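Local coordinates for protein argonaute (Aquifex aeolicus, PDB 1YVU) that uses short single-stranded DNA guides to bind complementary RNA targets and cleaves the target RNA with the help of divalent metal ions, at residues I484-V495 with S657-Y667. Numbering follows the deposited sequence.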
ATOM      1  N   ILE A 484     -17.703 -18.998  12.787  1.00 22.33           N
ATOM      2  CA  ILE A 484     -17.584 -18.919  11.334  1.00 23.09           C
ATOM      3  C   ILE A 484     -18.670 -19.692  10.557  1.00 25.20           C
ATOM      4  O   ILE A 484     -18.931 -20.870  10.826  1.00 26.52           O
ATOM      5  CB  ILE A 484     -16.139 -19.285  10.858  1.00 23.37           C
ATOM      6  CG1 ILE A 484     -15.751 -20.709  11.265  1.00 23.88           C
ATOM      7  CG2 ILE A 484     -15.129 -18.258  11.409  1.00 17.60           C
ATOM      8  CD1 ILE A 484     -14.711 -21.337  10.351  1.00 13.79           C
ATOM      9  N   PRO A 485     -19.332 -19.024   9.593  1.00 27.28           N
ATOM     10  CA  PRO A 485     -20.393 -19.654   8.794  1.00 30.20           C
ATOM     11  C   PRO A 485     -20.005 -20.856   7.950  1.00 26.26           C
ATOM     12  O   PRO A 485     -20.781 -21.813   7.786  1.00 24.62           O
ATOM     13  CB  PRO A 485     -20.890 -18.500   7.920  1.00 28.25           C
ATOM     14  CG  PRO A 485     -19.700 -17.589   7.835  1.00 33.29           C
ATOM     15  CD  PRO A 485     -19.144 -17.617   9.195  1.00 26.90           C
ATOM     16  N   TYR A 486     -18.784 -20.796   7.452  1.00 21.78           N
ATOM     17  CA  TYR A 486     -18.252 -21.820   6.592  1.00 22.40           C
ATOM     18  C   TYR A 486     -16.738 -21.755   6.590  1.00 26.94           C
ATOM     19  O   TYR A 486     -16.149 -20.797   7.120  1.00 23.40           O
ATOM     20  CB  TYR A 486     -18.787 -21.609   5.156  1.00 20.57           C
ATOM     21  CG  TYR A 486     -18.609 -20.199   4.599  1.00 15.14           C
ATOM     22  CD1 TYR A 486     -17.389 -19.785   4.043  1.00 18.45           C
ATOM     23  CD2 TYR A 486     -19.629 -19.261   4.675  1.00 15.37           C
ATOM     24  CE1 TYR A 486     -17.189 -18.475   3.584  1.00 22.25           C
ATOM     25  CE2 TYR A 486     -19.442 -17.925   4.221  1.00 14.34           C
ATOM     26  CZ  TYR A 486     -18.219 -17.544   3.685  1.00 16.71           C
ATOM     27  OH  TYR A 486     -17.986 -16.245   3.298  1.00 26.89           O
ATOM     28  N   LYS A 487     -16.125 -22.742   5.941  1.00 25.66           N
ATOM     29  CA  LYS A 487     -14.673 -22.817   5.762  1.00 24.14           C
ATOM     30  C   LYS A 487     -14.493 -23.537   4.456  1.00 24.37           C
ATOM     31  O   LYS A 487     -15.390 -24.258   4.028  1.00 28.04           O
ATOM     32  CB  LYS A 487     -13.940 -23.552   6.898  1.00 26.72           C
ATOM     33  CG  LYS A 487     -14.200 -25.050   7.030  1.00 32.00           C
ATOM     34  CD  LYS A 487     -13.460 -25.631   8.218  1.00 29.88           C
ATOM     35  CE  LYS A 487     -13.648 -27.131   8.280  1.00 35.27           C
ATOM     36  NZ  LYS A 487     -12.734 -27.722   9.285  1.00 43.15           N
ATOM     37  N   LEU A 488     -13.340 -23.329   3.828  1.00 27.22           N
ATOM     38  CA  LEU A 488     -12.999 -23.943   2.551  1.00 28.11           C
ATOM     39  C   LEU A 488     -12.911 -25.461   2.684  1.00 35.46           C
ATOM     40  O   LEU A 488     -12.606 -25.977   3.765  1.00 35.55           O
ATOM     41  CB  LEU A 488     -11.675 -23.370   2.027  1.00 22.81           C
ATOM     42  CG  LEU A 488     -11.660 -21.902   1.617  1.00 20.99           C
ATOM     43  CD1 LEU A 488     -10.301 -21.307   1.866  1.00 15.68           C
ATOM     44  CD2 LEU A 488     -12.072 -21.750   0.150  1.00 22.36           C
ATOM     45  N   LYS A 489     -13.276 -26.151   1.608  1.00 37.70           N
ATOM     46  CA  LYS A 489     -13.270 -27.602   1.550  1.00 33.23           C
ATOM     47  C   LYS A 489     -11.890 -28.106   1.179  1.00 36.74           C
ATOM     48  O   LYS A 489     -11.426 -29.090   1.725  1.00 37.40           O
ATOM     49  CB  LYS A 489     -14.276 -28.054   0.499  1.00 41.97           C
ATOM     50  CG  LYS A 489     -14.272 -29.536   0.159  1.00 43.48           C
ATOM     51  CD  LYS A 489     -15.016 -29.730  -1.121  1.00 41.47           C
ATOM     52  CE  LYS A 489     -15.011 -31.149  -1.543  1.00 44.57           C
ATOM     53  NZ  LYS A 489     -16.422 -31.570  -1.820  1.00 51.51           N
ATOM     54  N   GLU A 490     -11.264 -27.446   0.216  1.00 36.62           N
ATOM     55  CA  GLU A 490      -9.953 -27.846  -0.247  1.00 38.62           C
ATOM     56  C   GLU A 490      -9.230 -26.582  -0.680  1.00 40.42           C
ATOM     57  O   GLU A 490      -9.893 -25.647  -1.131  1.00 48.03           O
ATOM     58  CB  GLU A 490     -10.140 -28.789  -1.456  1.00 37.45           C
ATOM     59  CG  GLU A 490      -8.884 -29.531  -1.957  1.00 50.78           C
ATOM     60  CD  GLU A 490      -8.224 -30.429  -0.890  1.00 62.82           C
ATOM     61  OE1 GLU A 490      -8.929 -31.285  -0.295  1.00 62.85           O
ATOM     62  OE2 GLU A 490      -7.002 -30.272  -0.638  1.00 61.36           O
ATOM     63  N   ILE A 491      -7.940 -26.461  -0.358  1.00 37.16           N
ATOM     64  CA  ILE A 491      -7.127 -25.339  -0.844  1.00 30.44           C
ATOM     65  C   ILE A 491      -6.109 -26.099  -1.655  1.00 34.91           C
ATOM     66  O   ILE A 491      -5.540 -27.081  -1.156  1.00 34.65           O
ATOM     67  CB  ILE A 491      -6.373 -24.560   0.250  1.00 31.06           C
ATOM     68  CG1 ILE A 491      -7.325 -23.615   0.972  1.00 26.25           C
ATOM     69  CG2 ILE A 491      -5.232 -23.716  -0.356  1.00 27.13           C
ATOM     70  CD1 ILE A 491      -6.713 -22.903   2.175  1.00 18.74           C
ATOM     71  N   GLU A 492      -5.850 -25.628  -2.875  1.00 35.41           N
ATOM     72  CA  GLU A 492      -4.898 -26.273  -3.773  1.00 42.43           C
ATOM     73  C   GLU A 492      -3.471 -26.263  -3.236  1.00 43.16           C
ATOM     74  O   GLU A 492      -2.962 -25.182  -2.924  1.00 46.84           O
ATOM     75  CB  GLU A 492      -4.920 -25.595  -5.155  1.00 41.76           C
ATOM     76  CG  GLU A 492      -4.114 -26.330  -6.262  1.00 38.28           C
ATOM     77  CD  GLU A 492      -4.151 -25.631  -7.616  1.00 46.99           C
ATOM     78  OE1 GLU A 492      -5.220 -25.071  -7.962  1.00 53.21           O
ATOM     79  OE2 GLU A 492      -3.116 -25.651  -8.339  1.00 44.13           O
ATOM     80  N   GLY A 493      -2.920 -27.447  -2.946  1.00 37.91           N
ATOM     81  CA  GLY A 493      -1.530 -27.482  -2.555  1.00 32.37           C
ATOM     82  C   GLY A 493      -0.815 -28.092  -1.382  1.00 35.13           C
ATOM     83  O   GLY A 493       0.387 -27.818  -1.272  1.00 37.45           O
ATOM     84  N   LYS A 494      -1.457 -28.889  -0.530  1.00 36.58           N
ATOM     85  CA  LYS A 494      -0.764 -29.510   0.641  1.00 39.89           C
ATOM     86  C   LYS A 494       0.285 -28.608   1.341  1.00 37.52           C
ATOM     87  O   LYS A 494       1.498 -28.686   1.095  1.00 35.53           O
ATOM     88  CB  LYS A 494      -0.126 -30.854   0.270  1.00 41.54           C
ATOM     89  CG  LYS A 494      -1.092 -31.933  -0.120  1.00 50.58           C
ATOM     90  CD  LYS A 494      -0.328 -33.062  -0.770  1.00 60.92           C
ATOM     91  CE  LYS A 494      -1.252 -33.950  -1.606  1.00 68.17           C
ATOM     92  NZ  LYS A 494      -0.557 -35.099  -2.294  1.00 69.05           N
ATOM     93  N   VAL A 495      -0.244 -27.632   2.054  1.00 27.33           N
ATOM     94  CA  VAL A 495       0.534 -26.672   2.797  1.00 22.44           C
ATOM     95  C   VAL A 495      -0.003 -26.862   4.191  1.00 22.76           C
ATOM     96  O   VAL A 495      -1.211 -26.933   4.358  1.00 23.03           O
ATOM     97  CB  VAL A 495       0.194 -25.254   2.330  1.00 26.36           C
ATOM     98  CG1 VAL A 495       0.743 -24.202   3.310  1.00 25.15           C
ATOM     99  CG2 VAL A 495       0.683 -25.027   0.900  1.00 25.67           C
ATOM    100  N   SER A 657      -3.427 -19.259  -6.495  1.00 22.85           N
ATOM    101  CA  SER A 657      -4.732 -19.900  -6.319  1.00 26.10           C
ATOM    102  C   SER A 657      -5.120 -19.936  -4.827  1.00 24.36           C
ATOM    103  O   SER A 657      -6.279 -19.707  -4.473  1.00 20.14           O
ATOM    104  CB  SER A 657      -4.703 -21.316  -6.917  1.00 27.42           C
ATOM    105  OG  SER A 657      -5.677 -22.183  -6.349  1.00 27.03           O
ATOM    106  N   GLN A 658      -4.132 -20.165  -3.967  1.00 16.48           N
ATOM    107  CA  GLN A 658      -4.349 -20.214  -2.516  1.00 17.86           C
ATOM    108  C   GLN A 658      -4.656 -18.819  -1.961  1.00 19.21           C
ATOM    109  O   GLN A 658      -5.328 -18.678  -0.965  1.00 14.71           O
ATOM    110  CB  GLN A 658      -3.096 -20.729  -1.828  1.00 16.52           C
ATOM    111  CG  GLN A 658      -2.563 -22.015  -2.400  1.00 24.69           C
ATOM    112  CD  GLN A 658      -1.249 -22.454  -1.797  1.00 25.44           C
ATOM    113  OE1 GLN A 658      -0.378 -21.640  -1.456  1.00 18.63           O
ATOM    114  NE2 GLN A 658      -1.101 -23.765  -1.656  1.00 27.10           N
ATOM    115  N   ILE A 659      -4.123 -17.789  -2.617  1.00 19.71           N
ATOM    116  CA  ILE A 659      -4.332 -16.401  -2.230  1.00 16.61           C
ATOM    117  C   ILE A 659      -5.765 -16.066  -2.542  1.00 17.74           C
ATOM    118  O   ILE A 659      -6.479 -15.538  -1.690  1.00 26.79           O
ATOM    119  CB  ILE A 659      -3.357 -15.517  -3.011  1.00 10.33           C
ATOM    120  CG1 ILE A 659      -2.145 -15.288  -2.149  1.00  6.23           C
ATOM    121  CG2 ILE A 659      -4.002 -14.191  -3.559  1.00 15.14           C
ATOM    122  CD1 ILE A 659      -1.012 -14.825  -2.914  1.00  8.02           C
ATOM    123  N   LEU A 660      -6.167 -16.447  -3.759  1.00 15.73           N
ATOM    124  CA  LEU A 660      -7.507 -16.257  -4.299  1.00  8.18           C
ATOM    125  C   LEU A 660      -8.544 -16.979  -3.477  1.00 10.24           C
ATOM    126  O   LEU A 660      -9.615 -16.435  -3.235  1.00 12.21           O
ATOM    127  CB  LEU A 660      -7.571 -16.781  -5.706  1.00  2.00           C
ATOM    128  CG  LEU A 660      -7.050 -15.872  -6.783  1.00  6.94           C
ATOM    129  CD1 LEU A 660      -7.023 -16.600  -8.093  1.00  9.70           C
ATOM    130  CD2 LEU A 660      -7.978 -14.695  -6.863  1.00  8.86           C
ATOM    131  N   SER A 661      -8.201 -18.174  -2.990  1.00  9.01           N
ATOM    132  CA  SER A 661      -9.131 -18.940  -2.164  1.00 12.08           C
ATOM    133  C   SER A 661      -9.291 -18.308  -0.795  1.00  9.79           C
ATOM    134  O   SER A 661     -10.399 -18.214  -0.305  1.00 13.92           O
ATOM    135  CB  SER A 661      -8.688 -20.391  -2.044  1.00 15.09           C
ATOM    136  OG  SER A 661      -8.794 -21.045  -3.304  1.00 19.05           O
ATOM    137  N   LEU A 662      -8.204 -17.757  -0.261  1.00  9.05           N
ATOM    138  CA  LEU A 662      -8.187 -17.122   1.057  1.00  5.31           C
ATOM    139  C   LEU A 662      -8.873 -15.786   1.115  1.00  6.03           C
ATOM    140  O   LEU A 662      -9.030 -15.256   2.200  1.00  2.00           O
ATOM    141  CB  LEU A 662      -6.749 -16.955   1.574  1.00  5.76           C
ATOM    142  CG  LEU A 662      -5.988 -18.201   2.045  1.00  6.29           C
ATOM    143  CD1 LEU A 662      -4.539 -17.882   2.291  1.00 10.02           C
ATOM    144  CD2 LEU A 662      -6.603 -18.826   3.271  1.00 13.47           C
ATOM    145  N   THR A 663      -9.271 -15.228  -0.032  1.00  8.44           N
ATOM    146  CA  THR A 663      -9.973 -13.932  -0.030  1.00  9.09           C
ATOM    147  C   THR A 663     -11.344 -14.181   0.556  1.00 11.75           C
ATOM    148  O   THR A 663     -11.930 -13.333   1.193  1.00 10.00           O
ATOM    149  CB  THR A 663     -10.213 -13.417  -1.422  1.00  9.78           C
ATOM    150  OG1 THR A 663     -10.803 -14.466  -2.206  1.00 12.99           O
ATOM    151  CG2 THR A 663      -8.934 -12.938  -2.047  1.00  3.32           C
ATOM    152  N   LEU A 664     -11.805 -15.407   0.341  1.00 16.18           N
ATOM    153  CA  LEU A 664     -13.100 -15.901   0.799  1.00 18.12           C
ATOM    154  C   LEU A 664     -13.141 -16.177   2.292  1.00 16.25           C
ATOM    155  O   LEU A 664     -14.198 -16.477   2.848  1.00 19.82           O
ATOM    156  CB  LEU A 664     -13.482 -17.174   0.034  1.00 17.88           C
ATOM    157  CG  LEU A 664     -13.261 -17.254  -1.477  1.00 18.92           C
ATOM    158  CD1 LEU A 664     -13.942 -18.498  -1.954  1.00 11.05           C
ATOM    159  CD2 LEU A 664     -13.763 -16.025  -2.226  1.00 12.02           C
HETATM  160  N   MSE A 665     -11.988 -16.087   2.936  1.00 12.77           N
HETATM  161  CA  MSE A 665     -11.924 -16.279   4.367  1.00 16.55           C
HETATM  162  C   MSE A 665     -12.118 -14.974   5.081  1.00 17.28           C
HETATM  163  O   MSE A 665     -11.905 -14.875   6.281  1.00 24.35           O
HETATM  164  CB  MSE A 665     -10.629 -16.972   4.787  1.00 26.00           C
HETATM  165  CG  MSE A 665     -10.606 -18.430   4.416  1.00 34.73           C
HETATM  166 SE   MSE A 665     -12.351 -19.254   4.629  1.00 39.97          SE
HETATM  167  CE  MSE A 665     -12.112 -19.946   6.345  1.00 34.03           C
ATOM    168  N   ASN A 666     -12.554 -13.972   4.326  1.00 23.65           N
ATOM    169  CA  ASN A 666     -12.829 -12.640   4.853  1.00 17.91           C
ATOM    170  C   ASN A 666     -14.317 -12.441   5.093  1.00 19.67           C
ATOM    171  O   ASN A 666     -14.747 -11.376   5.518  1.00 19.52           O
ATOM    172  CB  ASN A 666     -12.282 -11.599   3.907  1.00 22.89           C
ATOM    173  CG  ASN A 666     -10.805 -11.510   3.978  1.00 17.58           C
ATOM    174  OD1 ASN A 666     -10.255 -11.338   5.067  1.00 25.42           O
ATOM    175  ND2 ASN A 666     -10.128 -11.646   2.832  1.00 26.40           N
ATOM    176  N   TYR A 667     -15.073 -13.481   4.738  1.00 21.34           N
ATOM    177  CA  TYR A 667     -16.514 -13.604   4.923  1.00 25.03           C
ATOM    178  C   TYR A 667     -17.335 -12.384   4.566  1.00 28.74           C
ATOM    179  O   TYR A 667     -18.171 -11.925   5.345  1.00 29.20           O
ATOM    180  CB  TYR A 667     -16.815 -14.036   6.366  1.00 19.14           C
ATOM    181  CG  TYR A 667     -16.068 -15.262   6.796  1.00 11.87           C
ATOM    182  CD1 TYR A 667     -14.856 -15.158   7.496  1.00 17.17           C
ATOM    183  CD2 TYR A 667     -16.560 -16.530   6.511  1.00 11.69           C
ATOM    184  CE1 TYR A 667     -14.151 -16.305   7.919  1.00 18.91           C
ATOM    185  CE2 TYR A 667     -15.865 -17.695   6.920  1.00 16.11           C
ATOM    186  CZ  TYR A 667     -14.666 -17.563   7.627  1.00 20.60           C
ATOM    187  OH  TYR A 667     -14.026 -18.666   8.126  1.00 24.04           O
TER
HETATM  188  O   HOH W   1     -16.337 -15.099   1.415  1.00  6.66           O
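Y486 and Y667 head a buried, largely apolar contact within the PIWI domain, away from the annotated metal site, where 484-495, whose strand 487-488 pairs with strand 322-323, lies along the end of helix 652-661 and the turns that follow it. At one end the two tyrosine side chains slide past each other in opposite directions, with planes 51° apart; CD2 of Y667 sits over one face of the Y486 ring, 3.4 Å from CZ. The edge of the Y667 ring meets the backbone O of Y486, with CE2 3.1 Å away, while P485 CG and I484 CG2 also pack against this ring. The Y486 hydroxyl bonds to E475, and a water links it to L664 O, so this polar tip is satisfied inside the packing. Were Y667 an alanine, the ring packed against P485 and the Y486 face would be lost, and the Y486 ring would probably be freer to shift.

Further along, branched L488 sets CD1 against both S661 O and CG of selenomethionine M665 (3.9 Å), whose flexible chain, bent at both chi2 and chi3, carries CE to K487 CA. I491 lays CG2 on Q658 CG, crossing it at about a right angle. Q658 is long enough to pass this apolar patch: NE2 donates to E492 O at 2.7 Å, in the carbonyl plane and nearly straight (161°), with V495 CG2 beside it. Glycine suits 493, where a side chain would run into NE2 and phi (128°) disfavours one. S657 OG adds a weak bond to E492 OE1. Apolar surface thus joins the two segments, while one well-aligned amide bond is likely to set how they line up at the Q658 end.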